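Side-chain contacts in De novo designed switch protein caging a hemagglutinin binder (sCageHA267_1S) (Synthetic construct, PDB 7CBC), which cages a hemagglutinin binder inside a de novo designed helical bundle, probably as the switchable part of an artificial biosensor that releases the binder on activation: residues A[36-41]-A[233-238]; A[43-48]-A[240-245]; A[58-63]-A[132-137]; A[126-131]-A[157-162]. One frame throughout, in Å; residues are numbered along the deposited sequence.

Interaction 1. Residues A[36-41]-A[233-238]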
loop_
_atom_site.group_PDB
_atom_site.type_symbol
_atom_site.label_atom_id
_atom_site.label_comp_id
_atom_site.label_asym_id
_atom_site.label_seq_id
_atom_site.Cartn_x
_atom_site.Cartn_y
_atom_site.Cartn_z
ATOM N N LEU A 36 -14.524 1.040 -12.698
ATOM C CA LEU A 36 -14.952 2.093 -13.617
ATOM C C LEU A 36 -14.316 1.936 -14.990
ATOM O O LEU A 36 -14.985 2.108 -16.016
ATOM C CB LEU A 36 -14.613 3.469 -13.051
ATOM C CG LEU A 36 -15.290 3.892 -11.760
ATOM C CD1 LEU A 36 -15.001 5.368 -11.527
ATOM C CD2 LEU A 36 -16.795 3.628 -11.850
ATOM N N ASN A 37 -13.011 1.664 -15.036
ATOM C CA ASN A 37 -12.361 1.545 -16.336
ATOM C C ASN A 37 -12.981 0.424 -17.164
ATOM O O ASN A 37 -13.234 0.598 -18.365
ATOM C CB ASN A 37 -10.859 1.335 -16.175
ATOM C CG ASN A 37 -10.118 1.449 -17.493
ATOM O OD1 ASN A 37 -9.820 2.550 -17.964
ATOM N ND2 ASN A 37 -9.827 0.308 -18.108
ATOM N N LEU A 38 -13.248 -0.726 -16.544
ATOM C CA LEU A 38 -13.854 -1.816 -17.299
ATOM C C LEU A 38 -15.225 -1.415 -17.815
ATOM O O LEU A 38 -15.556 -1.662 -18.982
ATOM C CB LEU A 38 -13.941 -3.075 -16.443
ATOM C CG LEU A 38 -12.568 -3.672 -16.113
ATOM C CD1 LEU A 38 -12.734 -5.038 -15.480
ATOM C CD2 LEU A 38 -11.685 -3.750 -17.361
ATOM N N GLU A 39 -16.028 -0.775 -16.963
ATOM C CA GLU A 39 -17.340 -0.298 -17.377
ATOM C C GLU A 39 -17.236 0.698 -18.523
ATOM O O GLU A 39 -18.049 0.670 -19.453
ATOM C CB GLU A 39 -18.058 0.335 -16.191
ATOM C CG GLU A 39 -18.491 -0.660 -15.140
ATOM C CD GLU A 39 -19.952 -1.010 -15.276
ATOM O OE1 GLU A 39 -20.722 -0.148 -15.760
ATOM O OE2 GLU A 39 -20.331 -2.144 -14.908
ATOM N N LEU A 40 -16.250 1.592 -18.469
ATOM C CA LEU A 40 -16.101 2.578 -19.532
ATOM C C LEU A 40 -15.722 1.918 -20.853
ATOM O O LEU A 40 -16.245 2.282 -21.918
ATOM C CB LEU A 40 -15.061 3.616 -19.125
ATOM C CG LEU A 40 -14.753 4.633 -20.219
ATOM C CD1 LEU A 40 -16.039 5.331 -20.685
ATOM C CD2 LEU A 40 -13.695 5.635 -19.761
ATOM N N VAL A 41 -14.807 0.947 -20.809
ATOM C CA VAL A 41 -14.468 0.214 -22.023
ATOM C C VAL A 41 -15.707 -0.456 -22.595
ATOM O O VAL A 41 -15.945 -0.429 -23.810
ATOM C CB VAL A 41 -13.361 -0.813 -21.739
ATOM C CG1 VAL A 41 -13.175 -1.711 -22.941
ATOM C CG2 VAL A 41 -12.081 -0.103 -21.409
ATOM N N LEU A 233 -4.383 -2.444 -21.021
ATOM C CA LEU A 233 -3.844 -2.246 -22.360
ATOM C C LEU A 233 -4.200 -3.410 -23.280
ATOM O O LEU A 233 -4.620 -3.192 -24.425
ATOM C CB LEU A 233 -2.332 -2.046 -22.288
ATOM C CG LEU A 233 -1.923 -0.862 -21.412
ATOM C CD1 LEU A 233 -0.495 -1.031 -20.908
ATOM C CD2 LEU A 233 -2.073 0.455 -22.170
ATOM N N ASP A 234 -4.059 -4.649 -22.795
ATOM C CA ASP A 234 -4.442 -5.818 -23.588
ATOM C C ASP A 234 -5.909 -5.750 -23.997
ATOM O O ASP A 234 -6.271 -6.127 -25.118
ATOM C CB ASP A 234 -4.172 -7.103 -22.797
ATOM C CG ASP A 234 -2.682 -7.472 -22.737
ATOM O OD1 ASP A 234 -1.842 -6.673 -23.219
ATOM O OD2 ASP A 234 -2.352 -8.552 -22.180
ATOM N N LEU A 235 -6.769 -5.268 -23.099
ATOM C CA LEU A 235 -8.187 -5.165 -23.411
ATOM C C LEU A 235 -8.452 -4.058 -24.422
ATOM O O LEU A 235 -9.289 -4.218 -25.323
ATOM C CB LEU A 235 -8.973 -4.923 -22.129
ATOM C CG LEU A 235 -10.472 -4.691 -22.251
ATOM C CD1 LEU A 235 -11.184 -5.955 -22.729
ATOM C CD2 LEU A 235 -11.022 -4.225 -20.915
ATOM N N LEU A 236 -7.753 -2.924 -24.287
ATOM C CA LEU A 236 -7.867 -1.852 -25.275
ATOM C C LEU A 236 -7.333 -2.290 -26.630
ATOM O O LEU A 236 -7.877 -1.908 -27.681
ATOM C CB LEU A 236 -7.121 -0.611 -24.796
ATOM C CG LEU A 236 -7.826 0.173 -23.690
ATOM C CD1 LEU A 236 -7.121 1.489 -23.460
ATOM C CD2 LEU A 236 -9.285 0.407 -24.032
ATOM N N ARG A 237 -6.250 -3.066 -26.630
ATOM C CA ARG A 237 -5.762 -3.645 -27.871
ATOM C C ARG A 237 -6.849 -4.469 -28.543
ATOM O O ARG A 237 -7.099 -4.313 -29.739
ATOM C CB ARG A 237 -4.523 -4.493 -27.598
ATOM C CG ARG A 237 -3.762 -4.911 -28.836
ATOM C CD ARG A 237 -2.261 -4.813 -28.589
ATOM N NE ARG A 237 -1.494 -5.198 -29.769
ATOM C CZ ARG A 237 -1.321 -4.416 -30.830
ATOM N NH1 ARG A 237 -1.854 -3.201 -30.849
ATOM N NH2 ARG A 237 -0.616 -4.848 -31.870
ATOM N N LEU A 238 -7.538 -5.316 -27.774
ATOM C CA LEU A 238 -8.554 -6.207 -28.332
ATOM C C LEU A 238 -9.850 -5.474 -28.673
ATOM O O LEU A 238 -10.513 -5.820 -29.656
ATOM C CB LEU A 238 -8.847 -7.342 -27.353
ATOM C CG LEU A 238 -8.302 -8.734 -27.672
ATOM C CD1 LEU A 238 -6.791 -8.677 -27.921
ATOM C CD2 LEU A 238 -8.640 -9.692 -26.526
#

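Interaction 2. Residues A[43-48]-A[240-245]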
loop_
_atom_site.group_PDB
_atom_site.type_symbol
_atom_site.label_atom_id
_atom_site.label_comp_id
_atom_site.label_asym_id
_atom_site.label_seq_id
_atom_site.Cartn_x
_atom_site.Cartn_y
_atom_site.Cartn_z
ATOM N N LEU A 43 -18.839 0.349 -22.411
ATOM C CA LEU A 43 -19.767 1.273 -23.044
ATOM C C LEU A 43 -19.203 1.856 -24.329
ATOM O O LEU A 43 -19.967 2.160 -25.252
ATOM C CB LEU A 43 -20.139 2.390 -22.072
ATOM C CG LEU A 43 -21.637 2.408 -21.743
ATOM C CD1 LEU A 43 -21.989 3.651 -20.952
ATOM C CD2 LEU A 43 -22.501 2.301 -23.015
ATOM N N ALA A 44 -17.881 2.013 -24.410
ATOM C CA ALA A 44 -17.251 2.493 -25.633
ATOM C C ALA A 44 -17.411 1.518 -26.791
ATOM O O ALA A 44 -17.280 1.928 -27.946
ATOM C CB ALA A 44 -15.767 2.761 -25.387
ATOM N N VAL A 45 -17.658 0.238 -26.502
ATOM C CA VAL A 45 -17.963 -0.729 -27.552
ATOM C C VAL A 45 -19.330 -0.436 -28.163
ATOM O O VAL A 45 -19.524 -0.554 -29.379
ATOM C CB VAL A 45 -17.884 -2.160 -26.983
ATOM C CG1 VAL A 45 -18.445 -3.167 -27.958
ATOM C CG2 VAL A 45 -16.448 -2.514 -26.619
ATOM N N GLU A 46 -20.285 -0.009 -27.332
ATOM C CA GLU A 46 -21.655 0.236 -27.774
ATOM C C GLU A 46 -21.828 1.621 -28.402
ATOM O O GLU A 46 -22.181 1.745 -29.581
ATOM C CB GLU A 46 -22.601 0.082 -26.582
ATOM C CG GLU A 46 -23.323 -1.242 -26.527
ATOM C CD GLU A 46 -24.622 -1.129 -25.767
ATOM O OE1 GLU A 46 -25.686 -1.026 -26.426
ATOM O OE2 GLU A 46 -24.573 -1.115 -24.515
ATOM N N LEU A 47 -21.569 2.670 -27.623
ATOM C CA LEU A 47 -22.009 4.019 -27.968
ATOM C C LEU A 47 -21.265 4.585 -29.178
ATOM O O LEU A 47 -20.060 4.394 -29.340
ATOM C CB LEU A 47 -21.837 4.957 -26.764
ATOM N N THR A 48 -22.010 5.296 -30.027
ATOM C CA THR A 48 -21.490 6.071 -31.144
ATOM C C THR A 48 -21.957 7.524 -31.119
ATOM O O THR A 48 -21.277 8.383 -31.684
ATOM C CB THR A 48 -21.916 5.442 -32.480
ATOM O OG1 THR A 48 -21.219 6.092 -33.546
ATOM C CG2 THR A 48 -23.406 5.577 -32.686
ATOM N N SER A 240 -10.362 -2.582 -29.839
ATOM C CA SER A 240 -10.317 -1.960 -31.150
ATOM C C SER A 240 -10.154 -2.982 -32.268
ATOM O O SER A 240 -10.267 -2.611 -33.437
ATOM C CB SER A 240 -9.188 -0.929 -31.216
ATOM O OG SER A 240 -7.949 -1.505 -30.850
ATOM N N GLU A 241 -9.880 -4.244 -31.946
ATOM C CA GLU A 241 -9.918 -5.343 -32.920
ATOM C C GLU A 241 -11.270 -6.036 -32.874
ATOM O O GLU A 241 -11.352 -7.257 -32.722
ATOM C CB GLU A 241 -8.814 -6.366 -32.649
ATOM C CG GLU A 241 -7.445 -5.848 -32.240
ATOM C CD GLU A 241 -6.723 -5.040 -33.294
ATOM O OE1 GLU A 241 -7.263 -4.004 -33.726
ATOM O OE2 GLU A 241 -5.595 -5.443 -33.647
ATOM N N LEU A 242 -12.357 -5.286 -32.957
ATOM C CA LEU A 242 -13.683 -5.878 -32.930
ATOM C C LEU A 242 -14.357 -5.677 -34.276
ATOM O O LEU A 242 -14.505 -4.541 -34.744
ATOM C CB LEU A 242 -14.544 -5.285 -31.803
ATOM C CG LEU A 242 -15.253 -3.921 -31.883
ATOM C CD1 LEU A 242 -15.957 -3.631 -30.569
ATOM C CD2 LEU A 242 -14.324 -2.761 -32.261
ATOM N N THR A 243 -14.730 -6.778 -34.915
ATOM C CA THR A 243 -15.885 -6.692 -35.787
ATOM C C THR A 243 -17.068 -6.975 -34.867
ATOM O O THR A 243 -17.762 -6.060 -34.418
ATOM C CB THR A 243 -15.774 -7.655 -36.986
ATOM O OG1 THR A 243 -17.019 -7.710 -37.707
ATOM C CG2 THR A 243 -15.292 -9.078 -36.581
ATOM N N ASP A 244 -17.232 -8.228 -34.522
ATOM C CA ASP A 244 -18.149 -8.786 -33.544
ATOM C C ASP A 244 -17.995 -8.102 -32.189
ATOM O O ASP A 244 -16.969 -8.310 -31.528
ATOM C CB ASP A 244 -17.828 -10.287 -33.467
ATOM C CG ASP A 244 -18.940 -11.132 -32.850
ATOM O OD1 ASP A 244 -18.709 -12.350 -32.682
ATOM O OD2 ASP A 244 -20.029 -10.608 -32.538
ATOM N N PRO A 245 -18.959 -7.299 -31.715
ATOM C CA PRO A 245 -18.845 -6.799 -30.345
ATOM C C PRO A 245 -19.293 -7.807 -29.311
ATOM O O PRO A 245 -18.856 -7.708 -28.159
ATOM C CB PRO A 245 -19.753 -5.559 -30.340
ATOM C CG PRO A 245 -20.018 -5.282 -31.797
ATOM C CD PRO A 245 -20.125 -6.677 -32.358
#

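Interaction 3. Residues A[58-63]-A[132-137]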
loop_
_atom_site.group_PDB
_atom_site.type_symbol
_atom_site.label_atom_id
_atom_site.label_comp_id
_atom_site.label_asym_id
_atom_site.label_seq_id
_atom_site.Cartn_x
_atom_site.Cartn_y
_atom_site.Cartn_z
ATOM N N LYS A 58 -17.070 12.379 -19.278
ATOM C CA LYS A 58 -17.026 13.354 -18.190
ATOM C C LYS A 58 -17.439 12.724 -16.862
ATOM O O LYS A 58 -16.836 13.005 -15.816
ATOM C CB LYS A 58 -17.929 14.548 -18.503
ATOM C CG LYS A 58 -17.917 15.629 -17.409
ATOM C CD LYS A 58 -19.148 16.531 -17.452
ATOM C CE LYS A 58 -19.636 16.742 -18.890
ATOM N NZ LYS A 58 -20.570 17.897 -19.065
ATOM N N GLU A 59 -18.464 11.868 -16.884
ATOM C CA GLU A 59 -18.975 11.312 -15.643
ATOM C C GLU A 59 -18.014 10.289 -15.045
ATOM O O GLU A 59 -17.914 10.192 -13.824
ATOM C CB GLU A 59 -20.354 10.691 -15.864
ATOM C CG GLU A 59 -21.116 10.412 -14.569
ATOM C CD GLU A 59 -21.462 8.939 -14.382
ATOM O OE1 GLU A 59 -21.082 8.116 -15.248
ATOM O OE2 GLU A 59 -22.111 8.599 -13.362
ATOM N N VAL A 60 -17.307 9.518 -15.870
ATOM C CA VAL A 60 -16.315 8.627 -15.286
ATOM C C VAL A 60 -15.095 9.426 -14.844
ATOM O O VAL A 60 -14.442 9.074 -13.854
ATOM C CB VAL A 60 -15.945 7.496 -16.261
ATOM C CG1 VAL A 60 -15.269 8.051 -17.489
ATOM C CG2 VAL A 60 -15.065 6.455 -15.595
ATOM N N LYS A 61 -14.780 10.530 -15.522
ATOM C CA LYS A 61 -13.724 11.402 -15.019
ATOM C C LYS A 61 -14.074 11.923 -13.634
ATOM O O LYS A 61 -13.327 11.713 -12.670
ATOM C CB LYS A 61 -13.472 12.555 -15.988
ATOM C CG LYS A 61 -12.587 12.171 -17.160
ATOM C CD LYS A 61 -12.236 13.378 -18.008
ATOM C CE LYS A 61 -11.348 12.990 -19.179
ATOM N NZ LYS A 61 -11.225 14.107 -20.168
ATOM N N ASP A 62 -15.224 12.587 -13.508
ATOM C CA ASP A 62 -15.625 13.102 -12.203
ATOM C C ASP A 62 -15.696 11.988 -11.166
ATOM O O ASP A 62 -15.269 12.174 -10.023
ATOM C CB ASP A 62 -16.964 13.835 -12.305
ATOM C CG ASP A 62 -16.894 15.067 -13.203
ATOM O OD1 ASP A 62 -15.797 15.666 -13.309
ATOM O OD2 ASP A 62 -17.937 15.435 -13.803
ATOM N N LYS A 63 -16.204 10.809 -11.543
ATOM C CA LYS A 63 -16.280 9.722 -10.570
ATOM C C LYS A 63 -14.885 9.269 -10.142
ATOM O O LYS A 63 -14.655 8.985 -8.960
ATOM C CB LYS A 63 -17.081 8.549 -11.138
ATOM C CG LYS A 63 -17.938 7.796 -10.101
ATOM C CD LYS A 63 -17.098 6.985 -9.087
ATOM C CE LYS A 63 -17.945 6.389 -7.939
ATOM N NZ LYS A 63 -17.282 5.262 -7.176
ATOM N N LEU A 132 -4.821 8.575 -17.952
ATOM C CA LEU A 132 -4.361 7.963 -19.189
ATOM C C LEU A 132 -5.398 7.007 -19.748
ATOM O O LEU A 132 -5.663 7.006 -20.955
ATOM C CB LEU A 132 -3.046 7.223 -18.950
ATOM C CG LEU A 132 -2.553 6.446 -20.165
ATOM C CD1 LEU A 132 -1.806 7.388 -21.077
ATOM C CD2 LEU A 132 -1.658 5.306 -19.736
ATOM N N ASN A 133 -6.002 6.183 -18.889
ATOM C CA ASN A 133 -6.936 5.187 -19.399
ATOM C C ASN A 133 -8.222 5.827 -19.908
ATOM O O ASN A 133 -8.844 5.309 -20.844
ATOM C CB ASN A 133 -7.230 4.150 -18.321
ATOM C CG ASN A 133 -6.045 3.242 -18.057
ATOM O OD1 ASN A 133 -5.237 2.989 -18.951
ATOM N ND2 ASN A 133 -5.913 2.775 -16.815
ATOM N N ILE A 134 -8.633 6.950 -19.319
ATOM C CA ILE A 134 -9.822 7.636 -19.808
ATOM C C ILE A 134 -9.530 8.311 -21.142
ATOM O O ILE A 134 -10.315 8.216 -22.095
ATOM C CB ILE A 134 -10.309 8.651 -18.766
ATOM C CG1 ILE A 134 -10.545 7.951 -17.435
ATOM C CG2 ILE A 134 -11.576 9.324 -19.254
ATOM C CD1 ILE A 134 -10.957 8.887 -16.324
ATOM N N ARG A 135 -8.406 9.025 -21.216
ATOM C CA ARG A 135 -8.023 9.706 -22.443
ATOM C C ARG A 135 -7.882 8.714 -23.587
ATOM O O ARG A 135 -8.266 9.008 -24.729
ATOM C CB ARG A 135 -6.716 10.471 -22.214
ATOM C CG ARG A 135 -6.438 11.557 -23.242
ATOM C CD ARG A 135 -5.029 12.137 -23.120
ATOM N NE ARG A 135 -4.577 12.319 -21.739
ATOM C CZ ARG A 135 -3.421 11.846 -21.265
ATOM N NH1 ARG A 135 -2.607 11.161 -22.063
ATOM N NH2 ARG A 135 -3.077 12.053 -19.995
ATOM N N ALA A 136 -7.349 7.525 -23.289
ATOM C CA ALA A 136 -7.191 6.493 -24.305
ATOM C C ALA A 136 -8.538 6.078 -24.887
ATOM O O ALA A 136 -8.694 5.992 -26.111
ATOM C CB ALA A 136 -6.461 5.283 -23.718
ATOM N N VAL A 137 -9.519 5.803 -24.027
ATOM C CA VAL A 137 -10.851 5.446 -24.510
ATOM C C VAL A 137 -11.444 6.598 -25.317
ATOM O O VAL A 137 -11.960 6.408 -26.430
ATOM C CB VAL A 137 -11.762 5.055 -23.333
ATOM C CG1 VAL A 137 -13.225 5.119 -23.751
ATOM C CG2 VAL A 137 -11.405 3.671 -22.823
#

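Interaction 4. Residues A[126-131]-A[157-162]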
loop_
_atom_site.group_PDB
_atom_site.type_symbol
_atom_site.label_atom_id
_atom_site.label_comp_id
_atom_site.label_asym_id
_atom_site.label_seq_id
_atom_site.Cartn_x
_atom_site.Cartn_y
_atom_site.Cartn_z
ATOM N N ALA A 126 -1.477 5.756 -9.554
ATOM C CA ALA A 126 -2.796 5.210 -9.878
ATOM C C ALA A 126 -3.689 6.260 -10.529
ATOM O O ALA A 126 -4.462 5.946 -11.450
ATOM C CB ALA A 126 -3.456 4.640 -8.618
ATOM N N ALA A 127 -3.604 7.515 -10.078
ATOM C CA ALA A 127 -4.372 8.575 -10.735
ATOM C C ALA A 127 -3.890 8.812 -12.160
ATOM O O ALA A 127 -4.707 9.001 -13.075
ATOM C CB ALA A 127 -4.292 9.873 -9.933
ATOM N N LYS A 128 -2.571 8.811 -12.376
ATOM C CA LYS A 128 -2.054 9.048 -13.717
ATOM C C LYS A 128 -2.494 7.953 -14.683
ATOM O O LYS A 128 -2.890 8.250 -15.816
ATOM C CB LYS A 128 -0.533 9.164 -13.701
ATOM C CG LYS A 128 -0.019 10.426 -13.018
ATOM C CD LYS A 128 1.493 10.478 -13.073
ATOM C CE LYS A 128 2.049 11.638 -12.279
ATOM N NZ LYS A 128 3.529 11.721 -12.473
ATOM N N LEU A 129 -2.444 6.688 -14.257
ATOM C CA LEU A 129 -2.929 5.620 -15.120
ATOM C C LEU A 129 -4.411 5.782 -15.414
ATOM O O LEU A 129 -4.851 5.537 -16.542
ATOM C CB LEU A 129 -2.659 4.251 -14.507
ATOM C CG LEU A 129 -1.190 3.875 -14.333
ATOM C CD1 LEU A 129 -1.066 2.567 -13.560
ATOM C CD2 LEU A 129 -0.509 3.765 -15.685
ATOM N N GLN A 130 -5.201 6.205 -14.425
ATOM C CA GLN A 130 -6.632 6.392 -14.674
ATOM C C GLN A 130 -6.876 7.465 -15.727
ATOM O O GLN A 130 -7.608 7.243 -16.700
ATOM C CB GLN A 130 -7.359 6.752 -13.386
ATOM C CG GLN A 130 -8.876 6.743 -13.526
ATOM C CD GLN A 130 -9.443 5.333 -13.550
ATOM O OE1 GLN A 130 -8.701 4.350 -13.609
ATOM N NE2 GLN A 130 -10.767 5.226 -13.490
ATOM N N GLU A 131 -6.284 8.642 -15.540
ATOM C CA GLU A 131 -6.430 9.709 -16.520
ATOM C C GLU A 131 -5.966 9.253 -17.899
ATOM O O GLU A 131 -6.649 9.484 -18.910
ATOM C CB GLU A 131 -5.650 10.929 -16.035
ATOM C CG GLU A 131 -5.249 11.907 -17.126
ATOM C CD GLU A 131 -4.255 12.931 -16.612
ATOM O OE1 GLU A 131 -3.524 12.605 -15.649
ATOM O OE2 GLU A 131 -4.196 14.052 -17.167
ATOM N N LYS A 157 0.677 2.316 -23.916
ATOM C CA LYS A 157 1.618 1.331 -23.405
ATOM C C LYS A 157 2.880 2.003 -22.874
ATOM O O LYS A 157 3.316 1.732 -21.749
ATOM C CB LYS A 157 1.944 0.323 -24.507
ATOM C CG LYS A 157 3.118 -0.598 -24.208
ATOM C CD LYS A 157 3.293 -1.592 -25.351
ATOM C CE LYS A 157 4.361 -2.625 -25.042
ATOM N NZ LYS A 157 4.409 -3.679 -26.097
ATOM N N ARG A 158 3.465 2.912 -23.662
ATOM C CA ARG A 158 4.712 3.551 -23.253
ATOM C C ARG A 158 4.523 4.361 -21.977
ATOM O O ARG A 158 5.297 4.218 -21.021
ATOM C CB ARG A 158 5.262 4.435 -24.377
ATOM C CG ARG A 158 6.168 5.582 -23.901
ATOM C CD ARG A 158 6.671 6.468 -25.055
ATOM N NE ARG A 158 5.623 6.746 -26.045
ATOM C CZ ARG A 158 5.717 6.460 -27.342
ATOM N NH1 ARG A 158 6.825 5.904 -27.820
ATOM N NH2 ARG A 158 4.707 6.730 -28.160
ATOM N N ARG A 159 3.492 5.214 -21.939
ATOM C CA ARG A 159 3.269 6.072 -20.778
ATOM C C ARG A 159 2.935 5.257 -19.536
ATOM O O ARG A 159 3.398 5.585 -18.442
ATOM C CB ARG A 159 2.158 7.078 -21.057
ATOM C CG ARG A 159 2.665 8.478 -21.351
ATOM C CD ARG A 159 3.533 9.000 -20.194
ATOM N NE ARG A 159 2.778 9.770 -19.202
ATOM C CZ ARG A 159 3.267 10.160 -18.024
ATOM N NH1 ARG A 159 4.513 9.854 -17.678
ATOM N NH2 ARG A 159 2.508 10.854 -17.184
ATOM N N SER A 160 2.121 4.209 -19.689
ATOM C CA SER A 160 1.837 3.294 -18.589
ATOM C C SER A 160 3.116 2.804 -17.922
ATOM O O SER A 160 3.257 2.869 -16.690
ATOM C CB SER A 160 1.030 2.102 -19.094
ATOM O OG SER A 160 -0.293 2.481 -19.412
ATOM N N LYS A 161 4.059 2.297 -18.724
ATOM C CA LYS A 161 5.266 1.721 -18.144
ATOM C C LYS A 161 6.191 2.789 -17.578
ATOM O O LYS A 161 6.854 2.544 -16.567
ATOM C CB LYS A 161 6.009 0.864 -19.171
ATOM C CG LYS A 161 6.987 -0.088 -18.487
ATOM C CD LYS A 161 7.571 -1.116 -19.431
ATOM C CE LYS A 161 8.521 -2.033 -18.683
ATOM N NZ LYS A 161 9.484 -1.274 -17.812
ATOM N N GLU A 162 6.256 3.969 -18.202
ATOM C CA GLU A 162 6.956 5.088 -17.576
ATOM C C GLU A 162 6.333 5.434 -16.226
ATOM O O GLU A 162 7.050 5.657 -15.248
ATOM C CB GLU A 162 6.950 6.315 -18.492
ATOM C CG GLU A 162 7.677 6.126 -19.836
ATOM C CD GLU A 162 7.545 7.332 -20.781
ATOM O OE1 GLU A 162 7.023 8.393 -20.355
ATOM O OE2 GLU A 162 7.981 7.220 -21.952
#

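Interaction 1. Residues A[36-41]-A[233-238]
Two parallel helices of the designed bundle, 3-46 and 195-239, pass side by side here, with Leu38 and Val41 of the first facing Leu235 and Leu236 of the second. The axes of the two segments diverge by only 3° and come no closer than 11.5 Å, a spacing that the branched side chains between them have to bridge. Leu235 and Val41 share most of this bridging. Leu235 holds its CG anti to the backbone N (chi1 176°), which sends CG toward segment 36-41, with CD2 meeting both Leu38 and Val41. There Leu235 CD2 comes within 3.6 Å of Leu38 CD2 and 3.9 Å of Val41 CG1. Leu235 and Val41 meet tip to tip, whereas Leu38 slants over the end of Leu235. The second methyl of Val41 has its own partner: Val41 CG2 lies 3.9 Å from Leu236 CD2. Val41 thus divides its fork, one prong to each of two consecutive leucines. Beyond the pair, Ile252 and Ser255 of helix 245-268 touch Leu235, while Val137 and Ala136 of helix 99-142 touch Val41 and Leu236 respectively. Every residue touching across this contact is buried, and the contact is wholly apolar, its closest approaches being between methyls. Cohesion therefore rests on dispersion and the exclusion of water, since no directional bond links the two segments.

Interaction 2. Residues A[43-48]-A[240-245]
Val45, close to the end of helix 3-46, faces Leu242 and Pro245, where the chain passes from helix 195-239 to helix 245-268. Its CB points from the backbone toward this connection and there splits into two methyls. CG1, anti to the backbone N (chi1 169°), has two close neighbours: Val45 CG1 is 3.6 Å from Leu242 CD1 and likewise 3.6 Å from Pro245 CB on the proline ring. The other branch touches more loosely, Val45 CG2 standing 4.1 Å from the same Leu242 CD1. Leu242 holds its CG between the backbone N and the carbonyl carbon (chi1 79°), and from there the extended second torsion sends CD1 onto the valine fork. The contact is purely apolar and small, burying 112 Å², and each of its three residues remains partly exposed. Next to Pro245, Asp244 occupies the N-cap position of the following helix, its OD2 making a weak hydrogen bond to the backbone N of Asp246. At this end of the bundle, Leu242 also rests on Ala248 of helix 245-268, and Ala44, beside Val45, packs on Val137 and Val141 of helix 99-142. Val45 therefore joins one helix end to the loop that connects two others, in a fold without strands.

Interaction 3. Residues A[58-63]-A[132-137]
Ile134 pushes its side chain between Val60 and Lys61, where helices 50-93 and 99-142 of the bundle run in opposite directions. Along segment 132-137, Leu132 turns to helix 146-190 and Asn133 to the interior, where its ND2 is hydrogen-bonded to Gln229 OE1, so a polar residue is accommodated next to the apolar contact. Then comes Ile134, the residue through which the segment meets helix 50-93. Its CG2 is anti to the backbone N, and its CG1 lies on the N side with CD1 extended beyond (chi2 177°), giving two separate methyls. Lys61 is stretched out past CG, and alternate carbons of such a chain lie on the same flank: Lys61 CG and Lys61 CE each come within 3.7 Å of Ile134 CG2. The lysine thus contributes its aliphatic part, while its NZ makes a long, weak ion pair with Glu138 OE2. Val60 touches more lightly, with Val60 CG1 at 4.3 Å from Ile134 CG2. Further on, Ala136 packs on Leu236 of helix 195-239 and Val137 on Ala44 of helix 3-46. The second methyl of the isoleucine reaches down to the root of the lysine: Ile134 CD1 lies 3.8 Å from Lys61 CG and 4.0 Å from Lys61 CA.

Interaction 4. Residues A[126-131]-A[157-162]
Ser160 OG, held by two hydrogen bonds, lies against Leu129 where helices 99-142 and 146-190 of the bundle meet. One bond goes back along its own helix to Ala156 O, and the other comes from Gln229 NE2 of helix 195-239. The first torsion (chi1 -71°) sets OG beside the backbone N, where it can turn to the carbonyl one turn earlier. Leu129 packs against the serine: Leu129 CD2 is 3.8 Å from Ser160 CA and 3.9 Å from Ser160 OG. The backbones are close here, Leu129 CA and Ser160 CA being 6.3 Å apart, as the small serine side chain permits. Leu129 also packs on Leu225 of helix 195-239 and on Ile163 and Ile164 of helix 146-190. Nearer the surface, the partly exposed Lys128 and Arg159 come close. The aliphatic part of Lys128 touches the guanidinium obliquely, Lys128 CD being 4.3 Å from Arg159 NH2, while the charged atoms Lys128 NZ and Arg159 NH2 stay 4.9 Å apart. Each cation has an acid to offset it: Arg159 NH1 forms a long salt bridge, 3.9 Å, to Glu162 OE1 at the guanidinium edge and in its plane, and Lys128 NZ pairs weakly with Glu166. The contact thus combines a buried hydroxyl satisfied from within the bundle with a partly exposed pair of like charges, whose repulsion the nearby carboxylates probably temper.

In the fold
Interactions 1 and 2 lie along helix 3-46, their centres 11 Å apart, and differ in depth: methyls in the interior carry the first, a surface valine against a connecting loop the second. Interactions 3 and 4 share helix 99-142, meeting helix 50-93 and helix 146-190 respectively; both set an interior apolar residue beside a lysine whose carbon chain packs nearer the surface. Interaction 4 alone of the four brings a hydrogen-bonded hydroxyl into the touching surface. Interactions 1 and 3, both buried, and the partly buried interaction 4 meet one another: Leu40 CD2 is 3.7 Å from Val60 CG1, and Leu233 CD1 is 3.8 Å from Ser160 OG, while interactions 2 and 4 do not touch.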